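Local coordinates for protein UDP-N-acetylglucosamine 2-epimerase (PDB 3OT5) that probably catalyses the interconversion of UDP-N-acetylglucosamine and UDP-N-acetylmannosamine by inverting the configuration at C2 of the sugar, at residues I172-T177 with N382-A387; Q179-L184 with A192-T197; I388-H391 with D396-E399. All coordinates share one frame; numbering follows the deposited sequence.

Contact 1: residues I172-T177 with N382-A387; sequences IHFSPT and NRILAA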
loop_
_atom_site.group_PDB
_atom_site.type_symbol
_atom_site.label_atom_id
_atom_site.label_comp_id
_atom_site.label_asym_id
_atom_site.label_seq_id
_atom_site.Cartn_x
_atom_site.Cartn_y
_atom_site.Cartn_z
ATOM N N ILE A 172 -0.172 21.028 0.220
ATOM C CA ILE A 172 -0.053 20.347 -1.055
ATOM C C ILE A 172 -0.473 18.887 -0.857
ATOM O O ILE A 172 -0.109 18.229 0.125
ATOM C CB ILE A 172 1.362 20.577 -1.670
ATOM C CG1 ILE A 172 1.491 19.931 -3.045
ATOM C CG2 ILE A 172 2.448 20.094 -0.734
ATOM C CD1 ILE A 172 2.751 20.400 -3.791
ATOM N N HIS A 173 -1.292 18.411 -1.786
ATOM C CA HIS A 173 -1.864 17.090 -1.706
ATOM C C HIS A 173 -1.417 16.247 -2.865
ATOM O O HIS A 173 -1.495 16.666 -4.027
ATOM C CB HIS A 173 -3.386 17.213 -1.744
ATOM C CG HIS A 173 -3.930 18.199 -0.764
ATOM N ND1 HIS A 173 -4.418 17.834 0.472
ATOM C CD2 HIS A 173 -4.042 19.546 -0.831
ATOM C CE1 HIS A 173 -4.825 18.912 1.118
ATOM N NE2 HIS A 173 -4.598 19.967 0.353
ATOM N N PHE A 174 -0.959 15.051 -2.544
ATOM C CA PHE A 174 -0.505 14.129 -3.538
ATOM C C PHE A 174 -1.519 12.991 -3.474
ATOM O O PHE A 174 -1.436 12.118 -2.634
ATOM C CB PHE A 174 0.929 13.697 -3.221
ATOM C CG PHE A 174 1.855 14.859 -2.939
ATOM C CD1 PHE A 174 2.265 15.702 -3.955
ATOM C CD2 PHE A 174 2.314 15.102 -1.646
ATOM C CE1 PHE A 174 3.113 16.754 -3.706
ATOM C CE2 PHE A 174 3.172 16.147 -1.384
ATOM C CZ PHE A 174 3.568 16.992 -2.418
ATOM N N SER A 175 -2.523 13.060 -4.340
ATOM C CA SER A 175 -3.579 12.062 -4.368
ATOM C C SER A 175 -3.146 10.846 -5.158
ATOM O O SER A 175 -2.413 10.965 -6.132
ATOM C CB SER A 175 -4.849 12.647 -4.986
ATOM O OG SER A 175 -5.332 13.729 -4.209
ATOM N N PRO A 176 -3.584 9.668 -4.727
ATOM C CA PRO A 176 -3.190 8.500 -5.466
ATOM C C PRO A 176 -4.063 8.306 -6.692
ATOM O O PRO A 176 -3.620 7.695 -7.657
ATOM C CB PRO A 176 -3.413 7.368 -4.465
ATOM C CG PRO A 176 -4.558 7.830 -3.662
ATOM C CD PRO A 176 -4.384 9.323 -3.540
ATOM N N THR A 177 -5.274 8.852 -6.671
ATOM C CA THR A 177 -6.197 8.677 -7.785
ATOM C C THR A 177 -7.001 9.922 -8.099
ATOM O O THR A 177 -7.026 10.892 -7.323
ATOM C CB THR A 177 -7.219 7.568 -7.473
ATOM O OG1 THR A 177 -7.991 7.944 -6.324
ATOM C CG2 THR A 177 -6.516 6.240 -7.194
ATOM N N ASN A 382 8.443 10.557 -8.288
ATOM C CA ASN A 382 8.974 11.546 -9.212
ATOM C C ASN A 382 7.992 12.681 -9.407
ATOM O O ASN A 382 8.382 13.847 -9.413
ATOM C CB ASN A 382 9.324 10.874 -10.534
ATOM C CG ASN A 382 10.358 9.798 -10.360
ATOM O OD1 ASN A 382 10.077 8.624 -10.579
ATOM N ND2 ASN A 382 11.531 10.175 -9.856
ATOM N N ARG A 383 6.716 12.344 -9.558
ATOM C CA ARG A 383 5.678 13.363 -9.697
ATOM C C ARG A 383 5.577 14.169 -8.399
ATOM O O ARG A 383 5.420 15.377 -8.427
ATOM C CB ARG A 383 4.327 12.739 -10.049
ATOM C CG ARG A 383 4.309 12.023 -11.425
ATOM C CD ARG A 383 2.916 11.547 -11.801
ATOM N NE ARG A 383 2.939 10.798 -13.056
ATOM C CZ ARG A 383 3.135 9.484 -13.151
ATOM N NH1 ARG A 383 3.306 8.744 -12.070
ATOM N NH2 ARG A 383 3.146 8.907 -14.329
ATOM N N ILE A 384 5.689 13.504 -7.257
ATOM C CA ILE A 384 5.618 14.225 -5.983
ATOM C C ILE A 384 6.760 15.252 -5.913
ATOM O O ILE A 384 6.518 16.422 -5.631
ATOM C CB ILE A 384 5.627 13.272 -4.763
ATOM C CG1 ILE A 384 4.338 12.451 -4.722
ATOM C CG2 ILE A 384 5.762 14.056 -3.430
ATOM C CD1 ILE A 384 4.323 11.374 -3.623
ATOM N N LEU A 385 7.989 14.823 -6.205
ATOM C CA LEU A 385 9.139 15.724 -6.152
ATOM C C LEU A 385 9.005 16.871 -7.139
ATOM O O LEU A 385 9.277 18.011 -6.788
ATOM C CB LEU A 385 10.466 14.994 -6.375
ATOM C CG LEU A 385 10.878 13.983 -5.301
ATOM C CD1 LEU A 385 12.311 13.503 -5.575
ATOM C CD2 LEU A 385 10.785 14.597 -3.903
ATOM N N ALA A 386 8.576 16.576 -8.363
ATOM C CA ALA A 386 8.408 17.625 -9.369
ATOM C C ALA A 386 7.388 18.623 -8.842
ATOM O O ALA A 386 7.533 19.827 -9.020
ATOM C CB ALA A 386 7.970 17.042 -10.715
ATOM N N ALA A 387 6.361 18.107 -8.177
ATOM C CA ALA A 387 5.331 18.942 -7.594
ATOM C C ALA A 387 5.963 19.875 -6.538
ATOM O O ALA A 387 5.745 21.093 -6.542
ATOM C CB ALA A 387 4.243 18.057 -6.970
#
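The phenyl ring of F174 and the CG2 methyl of I384 meet face on. I384 CG2 stands 3.6 Å from the centroid of the F174 ring and only 6° off the ring normal, so the methyl sits almost exactly over the middle of one face, a CH-pi contact. The distances to the single ring atoms agree with this: CG2 is nearly equidistant from all six carbons, at 3.8 to 4.0 Å. The other branch of I384 follows the root of the ring, with CG1 beside CG and CB of F174. I384 holds CG2 anti to its backbone N, and this torsion turns the methyl toward the strand although the CB of I384 leaves the helix obliquely to that direction.

A387, one helical turn later, reaches the same ring from a different side. Its CB lies in the ring plane at the edge, 3.7 Å from F174 CE1. Face and edge of one phenyl group are thus taken by residues three apart on helix 380-392. I172, two residues before F174 on the same side of strand 172-175, extends this surface: its CD1 comes to 4.2 Å from A387 CB. CG1 of I172 is anti to the backbone N (chi1 -177°), which extends CD1 toward A387.

The short axes run nearly antiparallel, at 163° and 9.8 Å, a separation bridged mainly by side chains. L46 of helix 37-51 touches I384, and F195 of strand 194-196 touches both I172 and A387. I172 CD1 also packs against the carbonyl O of A387, at 4.1 Å. All four touching residues are buried and their side-chain contacts are apolar, which implies that the C-terminal helix is held on this sheet by dispersion and hydrophobic burial.

Contact 2: residues Q179-L184 with A192-T197; sequences QAKENL and ATIFVT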
loop_
_atom_site.group_PDB
_atom_site.type_symbol
_atom_site.label_atom_id
_atom_site.label_comp_id
_atom_site.label_asym_id
_atom_site.label_seq_id
_atom_site.Cartn_x
_atom_site.Cartn_y
_atom_site.Cartn_z
ATOM N N GLN A 179 -10.146 10.058 -8.146
ATOM C CA GLN A 179 -11.209 10.068 -7.136
ATOM C C GLN A 179 -10.799 10.820 -5.894
ATOM O O GLN A 179 -11.551 11.626 -5.388
ATOM C CB GLN A 179 -11.568 8.640 -6.731
ATOM C CG GLN A 179 -12.693 8.505 -5.679
ATOM C CD GLN A 179 -14.021 9.093 -6.138
ATOM O OE1 GLN A 179 -14.204 10.313 -6.163
ATOM N NE2 GLN A 179 -14.979 8.219 -6.439
ATOM N N ALA A 180 -9.611 10.524 -5.384
ATOM C CA ALA A 180 -9.107 11.197 -4.188
ATOM C C ALA A 180 -8.991 12.701 -4.431
ATOM O O ALA A 180 -9.205 13.506 -3.515
ATOM C CB ALA A 180 -7.755 10.615 -3.778
ATOM N N LYS A 181 -8.648 13.078 -5.659
ATOM C CA LYS A 181 -8.530 14.483 -6.019
ATOM C C LYS A 181 -9.903 15.123 -5.961
ATOM O O LYS A 181 -10.067 16.179 -5.355
ATOM C CB LYS A 181 -7.880 14.672 -7.399
ATOM C CG LYS A 181 -7.807 16.132 -7.858
ATOM C CD LYS A 181 -6.841 16.312 -9.028
ATOM C CE LYS A 181 -6.607 17.779 -9.362
ATOM N NZ LYS A 181 -5.475 17.942 -10.329
ATOM N N GLU A 182 -10.883 14.479 -6.590
ATOM C CA GLU A 182 -12.257 14.970 -6.589
ATOM C C GLU A 182 -12.789 15.133 -5.160
ATOM O O GLU A 182 -13.489 16.090 -4.869
ATOM C CB GLU A 182 -13.150 14.040 -7.402
ATOM C CG GLU A 182 -12.834 14.082 -8.887
ATOM C CD GLU A 182 -13.547 13.015 -9.678
ATOM O OE1 GLU A 182 -13.636 13.171 -10.913
ATOM O OE2 GLU A 182 -14.014 12.022 -9.072
ATOM N N ASN A 183 -12.482 14.182 -4.286
ATOM C CA ASN A 183 -12.898 14.283 -2.888
ATOM C C ASN A 183 -12.389 15.576 -2.300
ATOM O O ASN A 183 -13.116 16.288 -1.610
ATOM C CB ASN A 183 -12.353 13.112 -2.065
ATOM C CG ASN A 183 -12.993 11.786 -2.447
ATOM O OD1 ASN A 183 -14.040 11.757 -3.077
ATOM N ND2 ASN A 183 -12.377 10.698 -2.049
ATOM N N LEU A 184 -11.129 15.885 -2.582
ATOM C CA LEU A 184 -10.522 17.095 -2.067
ATOM C C LEU A 184 -11.184 18.318 -2.684
ATOM O O LEU A 184 -11.425 19.305 -1.992
ATOM C CB LEU A 184 -9.008 17.078 -2.281
ATOM C CG LEU A 184 -8.281 16.064 -1.389
ATOM C CD1 LEU A 184 -6.870 15.788 -1.889
ATOM C CD2 LEU A 184 -8.290 16.543 0.086
ATOM N N ALA A 192 -5.053 23.985 -7.719
ATOM C CA ALA A 192 -3.622 24.188 -7.944
ATOM C C ALA A 192 -2.738 23.484 -6.899
ATOM O O ALA A 192 -1.539 23.306 -7.115
ATOM C CB ALA A 192 -3.298 25.682 -7.985
ATOM N N THR A 193 -3.318 23.076 -5.776
ATOM C CA THR A 193 -2.539 22.412 -4.734
ATOM C C THR A 193 -2.656 20.870 -4.723
ATOM O O THR A 193 -1.982 20.201 -3.929
ATOM C CB THR A 193 -2.940 22.942 -3.349
ATOM O OG1 THR A 193 -4.285 22.556 -3.055
ATOM C CG2 THR A 193 -2.805 24.476 -3.299
ATOM N N ILE A 194 -3.486 20.307 -5.599
ATOM C CA ILE A 194 -3.672 18.851 -5.633
ATOM C C ILE A 194 -3.027 18.218 -6.854
ATOM O O ILE A 194 -3.204 18.690 -7.988
ATOM C CB ILE A 194 -5.163 18.470 -5.665
ATOM C CG1 ILE A 194 -5.937 19.137 -4.525
ATOM C CG2 ILE A 194 -5.321 16.960 -5.576
ATOM C CD1 ILE A 194 -7.436 19.042 -4.719
ATOM N N PHE A 195 -2.306 17.123 -6.634
ATOM C CA PHE A 195 -1.656 16.422 -7.731
ATOM C C PHE A 195 -1.943 14.928 -7.673
ATOM O O PHE A 195 -1.609 14.284 -6.691
ATOM C CB PHE A 195 -0.139 16.637 -7.682
ATOM C CG PHE A 195 0.278 18.065 -7.834
ATOM C CD1 PHE A 195 0.600 18.577 -9.088
ATOM C CD2 PHE A 195 0.345 18.905 -6.735
ATOM C CE1 PHE A 195 0.983 19.893 -9.235
ATOM C CE2 PHE A 195 0.732 20.238 -6.878
ATOM C CZ PHE A 195 1.054 20.726 -8.125
ATOM N N VAL A 196 -2.572 14.388 -8.719
ATOM C CA VAL A 196 -2.826 12.962 -8.796
ATOM C C VAL A 196 -1.480 12.425 -9.235
ATOM O O VAL A 196 -1.060 12.613 -10.366
ATOM C CB VAL A 196 -3.896 12.573 -9.841
ATOM C CG1 VAL A 196 -4.103 11.026 -9.844
ATOM C CG2 VAL A 196 -5.205 13.283 -9.563
ATOM N N THR A 197 -0.806 11.752 -8.323
ATOM C CA THR A 197 0.523 11.230 -8.570
ATOM C C THR A 197 0.602 9.718 -8.683
ATOM O O THR A 197 1.600 9.177 -9.166
ATOM C CB THR A 197 1.387 11.592 -7.360
ATOM O OG1 THR A 197 0.823 10.972 -6.197
ATOM C CG2 THR A 197 1.411 13.108 -7.159
#
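I194, the first strand residue of 194-196, meets helix 178-186 through both of its branches. With CG1 anti to the carbonyl carbon (chi1 -53°), its CD1 comes to 3.5 Å from L184 CB, while CG2 lies mainly along the aliphatic chain of K181, a tight 3.5 Å from K181 CG. The carbonyl of I194 is also used: K181 NZ gives its O a weak hydrogen bond of 3.3 Å. The stronger partner of this ammonium is D400, whose OD2 forms a salt bridge with it.

F195 turns its CB away from the helix, to the other face of the sheet. At V196 the contact returns to the helix. Its CG2 is 3.5 Å from K181 CD, closer than usual for two carbons, and the valine crosses the lysine chain at about a right angle. K181, extended beyond CG, therefore lays its methylenes over I194 and V196 before its charged end reaches the strand backbone.

Helix and strand axes run nearly antiparallel, 164° apart and 8.4 Å at closest approach. They are the last two elements of the beta-alpha-beta unit formed by strand 172-175, helix 178-186 and strand 194-196; the last strand lies at one margin of the parallel sheet, beside 172-175, with helix 380-392 covering the opposite face.

Contact 3: residues I388-H391 with D396-E399; sequences IKSH and DRPE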
loop_
_atom_site.group_PDB
_atom_site.type_symbol
_atom_site.label_atom_id
_atom_site.label_comp_id
_atom_site.label_asym_id
_atom_site.label_seq_id
_atom_site.Cartn_x
_atom_site.Cartn_y
_atom_site.Cartn_z
ATOM N N ILE A 388 6.785 19.313 -5.663
ATOM C CA ILE A 388 7.465 20.115 -4.640
ATOM C C ILE A 388 8.433 21.103 -5.304
ATOM O O ILE A 388 8.464 22.282 -4.929
ATOM C CB ILE A 388 8.195 19.232 -3.620
ATOM C CG1 ILE A 388 7.182 18.374 -2.855
ATOM C CG2 ILE A 388 8.985 20.095 -2.634
ATOM C CD1 ILE A 388 7.809 17.374 -1.915
ATOM N N LYS A 389 9.209 20.647 -6.295
ATOM C CA LYS A 389 10.120 21.557 -7.010
ATOM C C LYS A 389 9.321 22.694 -7.617
ATOM O O LYS A 389 9.715 23.846 -7.533
ATOM C CB LYS A 389 10.874 20.866 -8.145
ATOM C CG LYS A 389 12.002 19.965 -7.733
ATOM C CD LYS A 389 12.642 19.274 -8.954
ATOM C CE LYS A 389 13.161 20.245 -10.017
ATOM N NZ LYS A 389 14.239 21.153 -9.540
ATOM N N SER A 390 8.202 22.336 -8.241
ATOM C CA SER A 390 7.296 23.296 -8.877
ATOM C C SER A 390 6.921 24.450 -7.967
ATOM O O SER A 390 6.813 25.575 -8.411
ATOM C CB SER A 390 6.004 22.596 -9.306
ATOM O OG SER A 390 5.059 23.561 -9.736
ATOM N N HIS A 391 6.694 24.156 -6.696
ATOM C CA HIS A 391 6.320 25.178 -5.737
ATOM C C HIS A 391 7.510 26.031 -5.313
ATOM O O HIS A 391 7.436 27.246 -5.351
ATOM C CB HIS A 391 5.673 24.540 -4.503
ATOM C CG HIS A 391 5.368 25.516 -3.414
ATOM N ND1 HIS A 391 4.184 26.218 -3.353
ATOM C CD2 HIS A 391 6.097 25.913 -2.342
ATOM C CE1 HIS A 391 4.199 27.014 -2.296
ATOM N NE2 HIS A 391 5.350 26.851 -1.669
ATOM N N ASP A 396 8.311 23.968 -14.121
ATOM C CA ASP A 396 7.138 23.304 -14.703
ATOM C C ASP A 396 6.291 22.469 -13.742
ATOM O O ASP A 396 6.790 21.552 -13.076
ATOM C CB ASP A 396 7.546 22.435 -15.901
ATOM C CG ASP A 396 8.046 23.254 -17.076
ATOM O OD1 ASP A 396 8.140 24.494 -16.947
ATOM O OD2 ASP A 396 8.340 22.659 -18.129
ATOM N N ARG A 397 5.002 22.808 -13.686
ATOM C CA ARG A 397 4.028 22.091 -12.864
ATOM C C ARG A 397 3.824 20.698 -13.445
ATOM O O ARG A 397 3.451 20.568 -14.604
ATOM C CB ARG A 397 2.689 22.825 -12.882
ATOM C CG ARG A 397 1.583 22.079 -12.169
ATOM C CD ARG A 397 0.218 22.702 -12.402
ATOM N NE ARG A 397 -0.812 21.918 -11.724
ATOM C CZ ARG A 397 -1.180 22.083 -10.454
ATOM N NH1 ARG A 397 -0.610 23.021 -9.698
ATOM N NH2 ARG A 397 -2.122 21.302 -9.934
ATOM N N PRO A 398 4.044 19.650 -12.644
ATOM C CA PRO A 398 3.855 18.318 -13.192
ATOM C C PRO A 398 2.380 18.057 -13.462
ATOM O O PRO A 398 1.527 18.513 -12.713
ATOM C CB PRO A 398 4.365 17.418 -12.078
ATOM C CG PRO A 398 4.055 18.168 -10.835
ATOM C CD PRO A 398 4.227 19.616 -11.181
ATOM N N GLU A 399 2.079 17.340 -14.533
ATOM C CA GLU A 399 0.697 17.054 -14.851
ATOM C C GLU A 399 0.315 15.759 -14.133
ATOM O O GLU A 399 1.179 14.949 -13.797
ATOM C CB GLU A 399 0.511 16.961 -16.364
ATOM C CG GLU A 399 -0.925 17.156 -16.827
ATOM C CD GLU A 399 -1.023 17.325 -18.331
ATOM O OE1 GLU A 399 -0.268 16.646 -19.062
ATOM O OE2 GLU A 399 -1.868 18.129 -18.786
#
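The chain turns back after helix 380-392 and brings the CA atoms of S390 and R397 to 5.3 Å, with residues 396-399 forming an irregular strip beside the helix. S390 is the residue that fills this approach. Its CB points toward the strip and lies 3.9 Å from P398 CD and 4.0 Å from the carbonyl O of D396. With chi1 at 171°, OG is directed at the backbone of R397, where it lies 3.6 Å from CA; the hydroxyl has a weak hydrogen bond with T395 O.

R397 adds its CB, 4.0 Å from S390 OG, and then leads away. Its extended chain carries the guanidinium group past the helix to the 3-10 turn leading into the end strand of the sheet, where NH1 hydrogen-bonds the carbonyl O of A192, and the side chain touches F195 of that strand. The ring of P398 rests on A386 and A387, one turn before S390, and also on F195. This is surface packing of a C-terminal tail that reverses after the last helix and returns across the margin of the N-terminal Rossmann-like domain.

All three contacts gather at one margin of the seven-stranded parallel sheet, on the same side of the chain's centre. Contact 2 is nested inside the long loop closed by contact 1, and contact 3 follows in series. The centre of contact 1 is about 9 Å from each of the other two, which are about 14 Å apart. Contacts 1 and 2 join through neighbouring strands 172-175 and 194-196, with helix 178-186 on one face and helix 380-392 on the other; contacts 1 and 3 share helix 380-392. The last helix thus returns, after the six-stranded second sheet, to complete the alpha-beta-alpha layering of the first, consistent with a two-domain Rossmann-like epimerase.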